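Local coordinates for uncharacterized conserved protein YiiM (Geobacillus stearothermophilus, PDB 5YHH) that probably binds a molybdenum cofactor through its MOSC domain and serves, as a putative oxidoreductase, in resistance to hydroxylaminopurine, at residues A[10-15]-A[34-39]; A[70-75]-A[97-102]; A[74-79]-A[138-143]; A[82-87]-A[132-137]. All blocks are in the same frame, centred on the assembly; numbering follows the deposited sequence.

Overall arrangement
Interaction 1 lies at the outer edge of the main sheet and is mostly backbone hydrogen bonding, with half-exposed side chains. The other three fall within the MOSC domain and two use helix 71-80: its first turn in interaction 2, where carboxylates meet a backbone NH and a histidine, and its middle in interaction 3, where an indole packs on helix 137-144. Interactions 2 and 3 share Val74 and Tyr75, and their centres are about 12 Å apart. Interaction 4 lies about 9 Å, centre to centre, from interaction 3, which is the more buried of the two; Glu77 OE2 accepts from Phe84 N. Ala86 of interaction 4 packs on Ser11 and Asn13 of interaction 1.

Interaction 1: residues A[10-15]-A[34-39]; sequences VSINVG and TPVAHP
Asn13 reaches Pro35 through its amide oxygen. Its CB lies 3.9 Å from Thr34 O; CG stands anti to the carbonyl carbon (chi1 -47°), and this rotation brings OD1 over the proline, 3.3 Å from Pro35 CA and 3.5 Å from Pro35 CG. The same oxygen accepts a bond from Ser11 OG at 2.7 Å, the donor tilted 27° from the amide plane, while ND2 is taken by Thr94 OG1 and Glu91 O. With both ends of the amide bonded, its rotation is fixed. Ser11 OG also lies against Pro35 CB. The backbones form the antiparallel ladder of the hairpin made by strands 8-19 and 27-35: Asn13 and Pro35 are a non-hydrogen-bonded pair, and Val14 and Thr34 the hydrogen-bonded pair beside it, joined by Val14 N to Thr34 O and Thr34 N to Val14 O, both 2.8 Å. Beyond the proline, Val36 N still donates to Ile12 O, with an N-H...O angle of 165°. A water bridges the next step, accepting from Ile12 N and donating to Val36 O. On the sheet face opposite Asn13, Val36 CG1 packs on Val14 CB at 4.0 Å, the two branched side chains crossing obliquely.

Interaction 2: residues A[70-75]-A[97-102]; sequences SEHFVY and GLTEDD
The imidazole of His72 and the carboxylate of Glu100 meet edge to edge, their planes only 18° apart. At the ring edge, His72 NE2 donates to Glu100 OE1 over 2.7 Å with an N-H...O angle of 164°; the oxygen lies nearly in the ring plane and offers its syn lone pair. Thr99 CG2 approaches the ring obliquely, 4.4 Å from His72 CE1. Both side chains leave their backbones with CG beside the backbone N, and Glu100 then bends at chi2 (84°), which turns its carboxylate back toward the helix. Its OE2 accepts from Gly148 N, so this carboxylate is held through both oxygens. One residue earlier, Glu71 makes a second grip: OE2 takes the Gly97 NH at 2.7 Å, again through the syn lone pair, while a water donates to Glu71 OE1 and accepts from Leu98 N, each at 2.9 Å. Successive peptide NH groups are thereby engaged, one directly and one through water. These bonds tie the first turn of helix 71-80 to the loop that follows strand 93-96 in the MOSC domain. With His72 NE2 as the donor, the buried Glu100 carboxylate, itself positioned by Gly148 N, fixes the orientation of the imidazole.

Interaction 3: residues A[74-79]-A[138-143]; sequences VYWEER and PKAICQ
Arg79 NH2 has two polar partners, both weakly bonded: Tyr75 OH, one helical turn back, at 3.4 Å, and a water that links it to Gln143. That water donates to Gln143 OE1 at 2.6 Å. Both partners of NH2 lie at the edge of the guanidinium, in its plane, so a face can be turned to Ala140, whose CB sits 3.5 Å from Arg79 CZ. The side chain runs out with CG anti to the backbone N (chi1 179°) and then bends at chi3 (-95°), bringing the flat group over the methyl. Ala140 CB is shared with Trp76: it touches the rim of the indole near the ring plane, 3.8 Å from Trp76 CZ3. Ile141 CG1 approaches the indole obliquely, 3.9 Å from Trp76 CZ2, the two side chains crossing at about a right angle. A face of the indole is covered by Tyr75 CD2, and NE1 donates its polar hydrogen to Tyr68 OH. Helix axes 12.9 Å apart mean that the long side chains span the gap, with the small Ala140 opposite them. The segments 74-79 and 138-143 run obliquely, nearer antiparallel than parallel, at 130°. Phe89 meets the indole from a loop, Leu128 of helix 127-132 packs on Ile141, and Tyr68 ties Trp76 to strand 65-69.

Interaction 4: residues A[82-87]-A[132-137]; sequences RPFTAG and HQLPDL
Phe84 places CE2 over one face of the His132 imidazole, 3.9 Å above its plane and over its centre. The ring planes are inclined by 41°, with centroids 5.1 Å apart, so the pair is neither a parallel stack nor a T-shaped one. Leu134 CD1 meets the phenyl ring at its edge, near the plane, 4.1 Å from Phe84 CZ. The polar edge of His132 is engaged too: NE2 is hydrogen-bonded to Ala88 O, and a water lies in the ring plane 2.7 Å from ND1. Bonds at both ring nitrogens, which flank CE1, restrain its rotation while one face receives the phenyl. Helix 127-132 ends here in a Schellman motif, with Gln133 at positive phi as the C-prime residue; a type I turn, Leu134 to Leu137, leads into helix 137-144. Arg82 binds the carbonyl of His132 at this helix end. Its NH1 donates to His132 O at 2.8 Å, in the carbonyl plane and on a lone pair, although the N-H...O angle is a bent 148°. Two waters at the guanidinium edge extend the grip, one joining NH1 to His132 ND1 and the other joining NH2 to Gln133 O. The Arg82 side chain bends at chi3 (72°), which turns its guanidinium toward His132 and Leu134; Leu134 runs past it in the opposite direction, placing CD2 3.6 Å from Arg82 NH2 while CG and CD1 lie over one guanidinium face.

Interaction 1: residues A[10-15]-A[34-39]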
loop_
_atom_site.group_PDB
_atom_site.type_symbol
_atom_site.label_atom_id
_atom_site.label_comp_id
_atom_site.label_asym_id
_atom_site.label_seq_id
_atom_site.Cartn_x
_atom_site.Cartn_y
_atom_site.Cartn_z
ATOM N N VAL A 10 5.099 3.842 -12.026
ATOM C CA VAL A 10 6.171 3.512 -12.973
ATOM C C VAL A 10 6.027 2.095 -13.476
ATOM O O VAL A 10 6.413 1.814 -14.603
ATOM C CB VAL A 10 7.629 3.758 -12.491
ATOM C CG1 VAL A 10 8.010 5.217 -12.656
ATOM C CG2 VAL A 10 7.900 3.193 -11.099
ATOM N N SER A 11 5.362 1.232 -12.711
ATOM C CA SER A 11 5.157 -0.132 -13.147
ATOM C C SER A 11 3.873 -0.677 -12.612
ATOM O O SER A 11 3.509 -0.425 -11.473
ATOM C CB SER A 11 6.335 -1.040 -12.735
ATOM O OG SER A 11 6.219 -2.313 -13.353
ATOM N N ILE A 12 3.160 -1.389 -13.473
ATOM C CA ILE A 12 1.984 -2.125 -13.084
ATOM C C ILE A 12 2.427 -3.563 -13.164
ATOM O O ILE A 12 2.923 -3.997 -14.198
ATOM C CB ILE A 12 0.789 -1.918 -14.047
ATOM C CG1 ILE A 12 0.372 -0.438 -14.148
ATOM C CG2 ILE A 12 -0.389 -2.778 -13.637
ATOM C CD1 ILE A 12 -0.581 -0.189 -15.400
ATOM N N ASN A 13 2.236 -4.290 -12.077
ATOM C CA ASN A 13 2.711 -5.645 -11.945
ATOM C C ASN A 13 1.539 -6.590 -11.760
ATOM O O ASN A 13 0.677 -6.314 -10.948
ATOM C CB ASN A 13 3.666 -5.712 -10.754
ATOM C CG ASN A 13 4.684 -4.566 -10.772
ATOM O OD1 ASN A 13 5.366 -4.364 -11.774
ATOM N ND2 ASN A 13 4.768 -3.801 -9.690
ATOM N N VAL A 14 1.537 -7.709 -12.470
ATOM C CA VAL A 14 0.427 -8.643 -12.404
ATOM C C VAL A 14 0.887 -10.043 -11.990
ATOM O O VAL A 14 1.919 -10.546 -12.468
ATOM C CB VAL A 14 -0.326 -8.682 -13.751
ATOM C CG1 VAL A 14 -1.337 -9.852 -13.784
ATOM C CG2 VAL A 14 -1.037 -7.353 -13.979
ATOM N N GLY A 15 0.138 -10.653 -11.073
ATOM C CA GLY A 15 0.443 -12.001 -10.602
ATOM C C GLY A 15 -0.519 -13.059 -11.110
ATOM O O GLY A 15 -1.515 -12.739 -11.770
ATOM N N THR A 34 4.599 -9.741 -12.024
ATOM C CA THR A 34 5.547 -9.375 -13.092
ATOM C C THR A 34 5.080 -8.070 -13.730
ATOM O O THR A 34 3.881 -7.942 -14.006
ATOM C CB THR A 34 5.567 -10.466 -14.178
ATOM O OG1 THR A 34 5.650 -11.751 -13.544
ATOM C CG2 THR A 34 6.761 -10.292 -15.135
ATOM N N PRO A 35 6.010 -7.121 -13.967
ATOM C CA PRO A 35 5.714 -5.898 -14.727
ATOM C C PRO A 35 5.100 -6.218 -16.091
ATOM O O PRO A 35 5.618 -7.090 -16.786
ATOM C CB PRO A 35 7.086 -5.245 -14.928
ATOM C CG PRO A 35 7.907 -5.723 -13.758
ATOM C CD PRO A 35 7.390 -7.122 -13.423
ATOM N N VAL A 36 4.015 -5.538 -16.459
ATOM C CA VAL A 36 3.414 -5.703 -17.796
ATOM C C VAL A 36 3.573 -4.418 -18.612
ATOM O O VAL A 36 3.791 -3.353 -18.049
ATOM C CB VAL A 36 1.923 -6.091 -17.688
ATOM C CG1 VAL A 36 1.772 -7.413 -16.909
ATOM C CG2 VAL A 36 1.123 -4.954 -17.014
ATOM N N ALA A 37 3.469 -4.527 -19.937
ATOM C CA ALA A 37 3.686 -3.404 -20.848
ATOM C C ALA A 37 2.423 -3.055 -21.588
ATOM O O ALA A 37 2.488 -2.667 -22.748
ATOM C CB ALA A 37 4.761 -3.748 -21.865
ATOM N N HIS A 38 1.266 -3.217 -20.965
ATOM C CA HIS A 38 0.014 -2.967 -21.673
ATOM C C HIS A 38 -1.015 -2.390 -20.708
ATOM O O HIS A 38 -0.800 -2.409 -19.497
ATOM C CB HIS A 38 -0.494 -4.259 -22.328
ATOM C CG HIS A 38 -0.601 -5.415 -21.386
ATOM N ND1 HIS A 38 -1.603 -5.518 -20.443
ATOM C CD2 HIS A 38 0.158 -6.528 -21.250
ATOM C CE1 HIS A 38 -1.447 -6.635 -19.754
ATOM N NE2 HIS A 38 -0.386 -7.266 -20.223
ATOM N N PRO A 39 -2.122 -1.853 -21.237
ATOM C CA PRO A 39 -3.176 -1.339 -20.363
ATOM C C PRO A 39 -3.816 -2.399 -19.474
ATOM O O PRO A 39 -3.964 -3.542 -19.879
ATOM C CB PRO A 39 -4.208 -0.773 -21.349
ATOM C CG PRO A 39 -3.387 -0.366 -22.508
ATOM C CD PRO A 39 -2.319 -1.418 -22.628
HETATM O O HOH W 1 4.794 -1.989 -15.942
#

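Interaction 2: residues A[70-75]-A[97-102]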
loop_
_atom_site.group_PDB
_atom_site.type_symbol
_atom_site.label_atom_id
_atom_site.label_comp_id
_atom_site.label_asym_id
_atom_site.label_seq_id
_atom_site.Cartn_x
_atom_site.Cartn_y
_atom_site.Cartn_z
ATOM N N SER A 70 8.929 3.092 -5.247
ATOM C CA SER A 70 10.188 2.623 -5.849
ATOM C C SER A 70 11.429 3.228 -5.161
ATOM O O SER A 70 12.531 2.610 -5.135
ATOM C CB SER A 70 10.219 2.912 -7.366
ATOM O OG SER A 70 10.181 4.318 -7.658
ATOM N N GLU A 71 11.276 4.430 -4.600
ATOM C CA GLU A 71 12.400 5.098 -3.950
ATOM C C GLU A 71 13.044 4.181 -2.928
ATOM O O GLU A 71 14.246 4.199 -2.757
ATOM C CB GLU A 71 11.986 6.421 -3.280
ATOM C CG GLU A 71 11.617 7.559 -4.257
ATOM C CD GLU A 71 10.159 7.521 -4.713
ATOM O OE1 GLU A 71 9.483 6.481 -4.503
ATOM O OE2 GLU A 71 9.679 8.527 -5.317
ATOM N N HIS A 72 12.236 3.374 -2.238
ATOM C CA HIS A 72 12.757 2.538 -1.164
ATOM C C HIS A 72 13.638 1.407 -1.662
ATOM O O HIS A 72 14.452 0.873 -0.900
ATOM C CB HIS A 72 11.602 1.961 -0.337
ATOM C CG HIS A 72 10.788 3.008 0.334
ATOM N ND1 HIS A 72 11.320 4.215 0.746
ATOM C CD2 HIS A 72 9.473 3.039 0.656
ATOM C CE1 HIS A 72 10.363 4.936 1.311
ATOM N NE2 HIS A 72 9.233 4.246 1.263
ATOM N N PHE A 73 13.461 1.007 -2.924
ATOM C CA PHE A 73 14.320 -0.031 -3.511
ATOM C C PHE A 73 15.818 0.289 -3.360
ATOM O O PHE A 73 16.628 -0.624 -3.195
ATOM C CB PHE A 73 14.024 -0.220 -4.980
ATOM C CG PHE A 73 12.626 -0.738 -5.275
ATOM C CD1 PHE A 73 11.877 -1.426 -4.313
ATOM C CD2 PHE A 73 12.083 -0.568 -6.551
ATOM C CE1 PHE A 73 10.599 -1.919 -4.614
ATOM C CE2 PHE A 73 10.831 -1.047 -6.839
ATOM C CZ PHE A 73 10.091 -1.727 -5.867
ATOM N N VAL A 74 16.170 1.569 -3.450
ATOM C CA VAL A 74 17.538 2.012 -3.279
ATOM C C VAL A 74 18.054 1.636 -1.906
ATOM O O VAL A 74 19.153 1.078 -1.792
ATOM C CB VAL A 74 17.692 3.537 -3.546
ATOM C CG1 VAL A 74 19.121 4.033 -3.198
ATOM C CG2 VAL A 74 17.420 3.826 -4.974
ATOM N N TYR A 75 17.272 1.922 -0.866
ATOM C CA TYR A 75 17.623 1.544 0.467
ATOM C C TYR A 75 17.759 0.024 0.602
ATOM O O TYR A 75 18.734 -0.450 1.186
ATOM C CB TYR A 75 16.600 2.073 1.468
ATOM C CG TYR A 75 16.783 1.519 2.871
ATOM C CD1 TYR A 75 17.668 2.113 3.748
ATOM C CD2 TYR A 75 16.026 0.437 3.329
ATOM C CE1 TYR A 75 17.839 1.641 5.015
ATOM C CE2 TYR A 75 16.211 -0.061 4.596
ATOM C CZ TYR A 75 17.100 0.563 5.441
ATOM O OH TYR A 75 17.303 0.098 6.707
ATOM N N GLY A 97 7.517 9.217 -6.729
ATOM C CA GLY A 97 7.099 10.516 -6.205
ATOM C C GLY A 97 6.093 10.531 -5.069
ATOM O O GLY A 97 5.603 11.599 -4.703
ATOM N N LEU A 98 5.734 9.366 -4.530
ATOM C CA LEU A 98 4.751 9.281 -3.437
ATOM C C LEU A 98 5.266 8.317 -2.384
ATOM O O LEU A 98 5.241 7.094 -2.597
ATOM C CB LEU A 98 3.392 8.811 -3.958
ATOM C CG LEU A 98 2.620 9.787 -4.881
ATOM C CD1 LEU A 98 1.782 9.052 -5.897
ATOM C CD2 LEU A 98 1.731 10.747 -4.085
ATOM N N THR A 99 5.777 8.873 -1.286
ATOM C CA THR A 99 6.225 8.084 -0.145
ATOM C C THR A 99 5.230 8.195 1.037
ATOM O O THR A 99 4.291 9.009 1.013
ATOM C CB THR A 99 7.607 8.531 0.344
ATOM O OG1 THR A 99 7.481 9.854 0.854
ATOM C CG2 THR A 99 8.662 8.480 -0.768
ATOM N N GLU A 100 5.455 7.391 2.071
ATOM C CA GLU A 100 4.551 7.302 3.230
ATOM C C GLU A 100 4.442 8.629 4.005
ATOM O O GLU A 100 3.464 8.863 4.701
ATOM C CB GLU A 100 5.009 6.185 4.178
ATOM C CG GLU A 100 4.967 4.773 3.567
ATOM C CD GLU A 100 6.226 4.425 2.737
ATOM O OE1 GLU A 100 7.087 5.331 2.513
ATOM O OE2 GLU A 100 6.343 3.258 2.283
ATOM N N ASP A 101 5.444 9.502 3.878
ATOM C CA ASP A 101 5.442 10.809 4.548
ATOM C C ASP A 101 4.542 11.818 3.841
ATOM O O ASP A 101 4.076 12.761 4.463
ATOM C CB ASP A 101 6.857 11.427 4.599
ATOM C CG ASP A 101 7.775 10.735 5.574
ATOM O OD1 ASP A 101 7.375 10.419 6.721
ATOM O OD2 ASP A 101 8.944 10.548 5.186
ATOM N N ASP A 102 4.322 11.625 2.543
ATOM C CA ASP A 102 3.592 12.581 1.708
ATOM C C ASP A 102 2.159 12.124 1.415
ATOM O O ASP A 102 1.343 12.947 1.034
ATOM C CB ASP A 102 4.245 12.711 0.345
ATOM C CG ASP A 102 5.698 13.149 0.418
ATOM O OD1 ASP A 102 6.038 14.000 1.296
ATOM O OD2 ASP A 102 6.485 12.603 -0.411
HETATM O O HOH W 2 6.657 6.615 -4.966
#

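Interaction 3: residues A[74-79]-A[138-143]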
loop_
_atom_site.group_PDB
_atom_site.type_symbol
_atom_site.label_atom_id
_atom_site.label_comp_id
_atom_site.label_asym_id
_atom_site.label_seq_id
_atom_site.Cartn_x
_atom_site.Cartn_y
_atom_site.Cartn_z
ATOM N N VAL A 74 16.170 1.569 -3.450
ATOM C CA VAL A 74 17.538 2.012 -3.279
ATOM C C VAL A 74 18.054 1.636 -1.906
ATOM O O VAL A 74 19.153 1.078 -1.792
ATOM C CB VAL A 74 17.692 3.537 -3.546
ATOM C CG1 VAL A 74 19.121 4.033 -3.198
ATOM C CG2 VAL A 74 17.420 3.826 -4.974
ATOM N N TYR A 75 17.272 1.922 -0.866
ATOM C CA TYR A 75 17.623 1.544 0.467
ATOM C C TYR A 75 17.759 0.024 0.602
ATOM O O TYR A 75 18.734 -0.450 1.186
ATOM C CB TYR A 75 16.600 2.073 1.468
ATOM C CG TYR A 75 16.783 1.519 2.871
ATOM C CD1 TYR A 75 17.668 2.113 3.748
ATOM C CD2 TYR A 75 16.026 0.437 3.329
ATOM C CE1 TYR A 75 17.839 1.641 5.015
ATOM C CE2 TYR A 75 16.211 -0.061 4.596
ATOM C CZ TYR A 75 17.100 0.563 5.441
ATOM O OH TYR A 75 17.303 0.098 6.707
ATOM N N TRP A 76 16.815 -0.747 0.060
ATOM C CA TRP A 76 16.873 -2.211 0.207
ATOM C C TRP A 76 18.106 -2.800 -0.513
ATOM O O TRP A 76 18.716 -3.755 -0.012
ATOM C CB TRP A 76 15.596 -2.878 -0.295
ATOM C CG TRP A 76 14.379 -2.446 0.501
ATOM C CD1 TRP A 76 13.285 -1.790 0.035
ATOM C CD2 TRP A 76 14.189 -2.599 1.906
ATOM N NE1 TRP A 76 12.415 -1.537 1.057
ATOM C CE2 TRP A 76 12.950 -2.016 2.217
ATOM C CE3 TRP A 76 14.938 -3.174 2.932
ATOM C CZ2 TRP A 76 12.446 -1.994 3.501
ATOM C CZ3 TRP A 76 14.424 -3.158 4.219
ATOM C CH2 TRP A 76 13.177 -2.570 4.479
ATOM N N GLU A 77 18.482 -2.235 -1.648
ATOM C CA GLU A 77 19.644 -2.723 -2.369
ATOM C C GLU A 77 20.911 -2.438 -1.588
ATOM O O GLU A 77 21.849 -3.236 -1.587
ATOM C CB GLU A 77 19.749 -2.104 -3.735
ATOM C CG GLU A 77 18.602 -2.523 -4.678
ATOM C CD GLU A 77 18.715 -1.903 -6.075
ATOM O OE1 GLU A 77 19.524 -0.930 -6.268
ATOM O OE2 GLU A 77 18.020 -2.415 -6.997
ATOM N N GLU A 78 20.920 -1.299 -0.912
ATOM C CA GLU A 78 22.052 -0.934 -0.047
ATOM C C GLU A 78 22.099 -1.800 1.209
ATOM O O GLU A 78 23.169 -2.225 1.652
ATOM C CB GLU A 78 21.935 0.528 0.322
ATOM C CG GLU A 78 22.241 1.430 -0.876
ATOM C CD GLU A 78 21.893 2.877 -0.639
ATOM O OE1 GLU A 78 21.204 3.180 0.358
ATOM O OE2 GLU A 78 22.300 3.710 -1.464
ATOM N N ARG A 79 20.943 -2.059 1.798
ATOM C CA ARG A 79 20.922 -2.921 3.001
ATOM C C ARG A 79 21.291 -4.361 2.698
ATOM O O ARG A 79 22.036 -4.980 3.470
ATOM C CB ARG A 79 19.556 -2.923 3.682
ATOM C CG ARG A 79 19.572 -3.840 4.911
ATOM C CD ARG A 79 18.248 -4.238 5.483
ATOM N NE ARG A 79 17.825 -3.376 6.575
ATOM C CZ ARG A 79 17.475 -3.714 7.812
ATOM N NH1 ARG A 79 17.497 -4.952 8.302
ATOM N NH2 ARG A 79 17.070 -2.739 8.602
ATOM N N PRO A 138 10.450 -8.409 7.222
ATOM C CA PRO A 138 9.254 -7.795 7.821
ATOM C C PRO A 138 9.582 -6.861 9.029
ATOM O O PRO A 138 9.026 -5.766 9.156
ATOM C CB PRO A 138 8.411 -9.026 8.271
ATOM C CG PRO A 138 8.809 -10.132 7.319
ATOM C CD PRO A 138 10.297 -9.863 7.008
ATOM N N LYS A 139 10.495 -7.281 9.897
ATOM C CA LYS A 139 10.949 -6.442 10.984
ATOM C C LYS A 139 11.560 -5.147 10.457
ATOM O O LYS A 139 11.216 -4.066 10.922
ATOM C CB LYS A 139 11.987 -7.192 11.843
ATOM C CG LYS A 139 12.497 -6.414 13.038
ATOM C CD LYS A 139 13.540 -7.278 13.840
ATOM C CE LYS A 139 14.907 -7.263 13.149
ATOM N NZ LYS A 139 15.848 -8.374 13.569
ATOM N N ALA A 140 12.431 -5.248 9.465
ATOM C CA ALA A 140 13.006 -4.049 8.839
ATOM C C ALA A 140 11.956 -3.091 8.273
ATOM O O ALA A 140 12.096 -1.870 8.357
ATOM C CB ALA A 140 14.011 -4.437 7.736
ATOM N N ILE A 141 10.930 -3.639 7.653
ATOM C CA ILE A 141 9.846 -2.787 7.121
ATOM C C ILE A 141 9.158 -2.042 8.272
ATOM O O ILE A 141 8.986 -0.831 8.200
ATOM C CB ILE A 141 8.830 -3.604 6.289
ATOM C CG1 ILE A 141 9.475 -4.077 4.983
ATOM C CG2 ILE A 141 7.559 -2.771 5.985
ATOM C CD1 ILE A 141 8.717 -5.202 4.290
ATOM N N CYS A 142 8.812 -2.761 9.343
ATOM C CA CYS A 142 8.218 -2.142 10.512
ATOM C C CYS A 142 9.158 -1.125 11.175
ATOM O O CYS A 142 8.714 -0.059 11.600
ATOM C CB CYS A 142 7.729 -3.194 11.517
ATOM S SG CYS A 142 7.379 -2.488 13.142
ATOM N N GLN A 143 10.458 -1.405 11.218
ATOM C CA GLN A 143 11.401 -0.467 11.815
ATOM C C GLN A 143 11.626 0.793 10.964
ATOM O O GLN A 143 11.781 1.883 11.518
ATOM C CB GLN A 143 12.760 -1.128 12.045
ATOM C CG GLN A 143 12.815 -2.086 13.228
ATOM C CD GLN A 143 14.109 -2.903 13.259
ATOM O OE1 GLN A 143 14.731 -3.180 12.212
ATOM N NE2 GLN A 143 14.515 -3.304 14.469
HETATM O O HOH W 3 15.871 -1.636 10.531
#

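Interaction 4: residues A[82-87]-A[132-137]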
loop_
_atom_site.group_PDB
_atom_site.type_symbol
_atom_site.label_atom_id
_atom_site.label_comp_id
_atom_site.label_asym_id
_atom_site.label_seq_id
_atom_site.Cartn_x
_atom_site.Cartn_y
_atom_site.Cartn_z
ATOM N N ARG A 82 21.731 -6.634 -3.098
ATOM C CA ARG A 82 21.155 -7.362 -4.215
ATOM C C ARG A 82 20.083 -6.460 -4.826
ATOM O O ARG A 82 19.618 -5.540 -4.150
ATOM C CB ARG A 82 20.529 -8.657 -3.703
ATOM C CG ARG A 82 19.268 -8.399 -2.922
ATOM C CD ARG A 82 18.519 -9.673 -2.611
ATOM N NE ARG A 82 19.213 -10.474 -1.603
ATOM C CZ ARG A 82 18.679 -11.560 -1.034
ATOM N NH1 ARG A 82 17.468 -12.000 -1.414
ATOM N NH2 ARG A 82 19.362 -12.216 -0.108
ATOM N N PRO A 83 19.665 -6.740 -6.073
ATOM C CA PRO A 83 18.678 -5.852 -6.700
ATOM C C PRO A 83 17.271 -5.946 -6.128
ATOM O O PRO A 83 16.853 -7.043 -5.723
ATOM C CB PRO A 83 18.633 -6.303 -8.174
ATOM C CG PRO A 83 19.681 -7.323 -8.339
ATOM C CD PRO A 83 20.229 -7.732 -7.006
ATOM N N PHE A 84 16.551 -4.820 -6.145
ATOM C CA PHE A 84 15.108 -4.797 -5.890
ATOM C C PHE A 84 14.505 -3.895 -6.939
ATOM O O PHE A 84 14.851 -2.696 -6.998
ATOM C CB PHE A 84 14.799 -4.250 -4.497
ATOM C CG PHE A 84 15.163 -5.198 -3.349
ATOM C CD1 PHE A 84 16.455 -5.338 -2.923
ATOM C CD2 PHE A 84 14.180 -5.872 -2.662
ATOM C CE1 PHE A 84 16.775 -6.174 -1.896
ATOM C CE2 PHE A 84 14.521 -6.728 -1.619
ATOM C CZ PHE A 84 15.802 -6.870 -1.239
ATOM N N THR A 85 13.683 -4.473 -7.822
ATOM C CA THR A 85 13.065 -3.750 -8.930
ATOM C C THR A 85 11.565 -4.001 -8.838
ATOM O O THR A 85 11.069 -4.699 -7.922
ATOM C CB THR A 85 13.664 -4.216 -10.286
ATOM O OG1 THR A 85 13.485 -5.634 -10.395
ATOM C CG2 THR A 85 15.183 -3.915 -10.338
ATOM N N ALA A 86 10.847 -3.403 -9.765
ATOM C CA ALA A 86 9.417 -3.359 -9.722
ATOM C C ALA A 86 8.822 -4.748 -9.501
ATOM O O ALA A 86 9.188 -5.720 -10.151
ATOM C CB ALA A 86 8.877 -2.679 -11.044
ATOM N N GLY A 87 7.924 -4.846 -8.532
ATOM C CA GLY A 87 7.273 -6.122 -8.199
ATOM C C GLY A 87 7.900 -6.809 -6.985
ATOM O O GLY A 87 7.358 -7.765 -6.420
ATOM N N HIS A 132 12.064 -13.369 -0.746
ATOM C CA HIS A 132 13.458 -12.928 -0.807
ATOM C C HIS A 132 14.387 -13.790 0.032
ATOM O O HIS A 132 15.621 -13.602 0.035
ATOM C CB HIS A 132 13.520 -11.462 -0.396
ATOM C CG HIS A 132 12.789 -10.564 -1.334
ATOM N ND1 HIS A 132 13.205 -10.352 -2.629
ATOM C CD2 HIS A 132 11.606 -9.914 -1.208
ATOM C CE1 HIS A 132 12.338 -9.563 -3.250
ATOM N NE2 HIS A 132 11.372 -9.264 -2.402
ATOM N N GLN A 133 13.807 -14.744 0.762
ATOM C CA GLN A 133 14.575 -15.544 1.714
ATOM C C GLN A 133 15.346 -14.618 2.673
ATOM O O GLN A 133 16.552 -14.772 2.882
ATOM C CB GLN A 133 15.544 -16.507 0.997
ATOM C CG GLN A 133 14.846 -17.640 0.196
ATOM C CD GLN A 133 15.435 -19.047 0.471
ATOM O OE1 GLN A 133 16.306 -19.244 1.343
ATOM N NE2 GLN A 133 14.931 -20.039 -0.265
ATOM N N LEU A 134 14.617 -13.646 3.223
ATOM C CA LEU A 134 15.156 -12.683 4.161
ATOM C C LEU A 134 14.280 -12.646 5.405
ATOM O O LEU A 134 13.303 -11.896 5.465
ATOM C CB LEU A 134 15.228 -11.305 3.507
ATOM C CG LEU A 134 16.308 -11.106 2.427
ATOM C CD1 LEU A 134 16.089 -9.725 1.743
ATOM C CD2 LEU A 134 17.714 -11.269 2.984
ATOM N N PRO A 135 14.600 -13.476 6.399
ATOM C CA PRO A 135 13.714 -13.505 7.572
ATOM C C PRO A 135 13.573 -12.193 8.343
ATOM O O PRO A 135 12.597 -12.024 9.084
ATOM C CB PRO A 135 14.349 -14.576 8.500
ATOM C CG PRO A 135 15.430 -15.223 7.743
ATOM C CD PRO A 135 15.663 -14.505 6.449
ATOM N N ASP A 136 14.540 -11.279 8.220
ATOM C CA ASP A 136 14.431 -10.040 8.979
ATOM C C ASP A 136 13.726 -8.932 8.195
ATOM O O ASP A 136 13.562 -7.841 8.713
ATOM C CB ASP A 136 15.773 -9.574 9.539
ATOM C CG ASP A 136 16.645 -8.886 8.492
ATOM O OD1 ASP A 136 16.452 -9.085 7.277
ATOM O OD2 ASP A 136 17.564 -8.153 8.904
ATOM N N LEU A 137 13.340 -9.192 6.947
ATOM C CA LEU A 137 12.699 -8.158 6.121
ATOM C C LEU A 137 11.372 -7.562 6.708
ATOM O O LEU A 137 11.194 -6.341 6.734
ATOM C CB LEU A 137 12.538 -8.664 4.671
ATOM C CG LEU A 137 11.921 -7.722 3.650
ATOM C CD1 LEU A 137 12.657 -6.374 3.720
ATOM C CD2 LEU A 137 11.913 -8.317 2.239
HETATM O O HOH W 4 15.617 -11.165 -3.525
HETATM O O HOH W 5 18.688 -14.580 1.243
#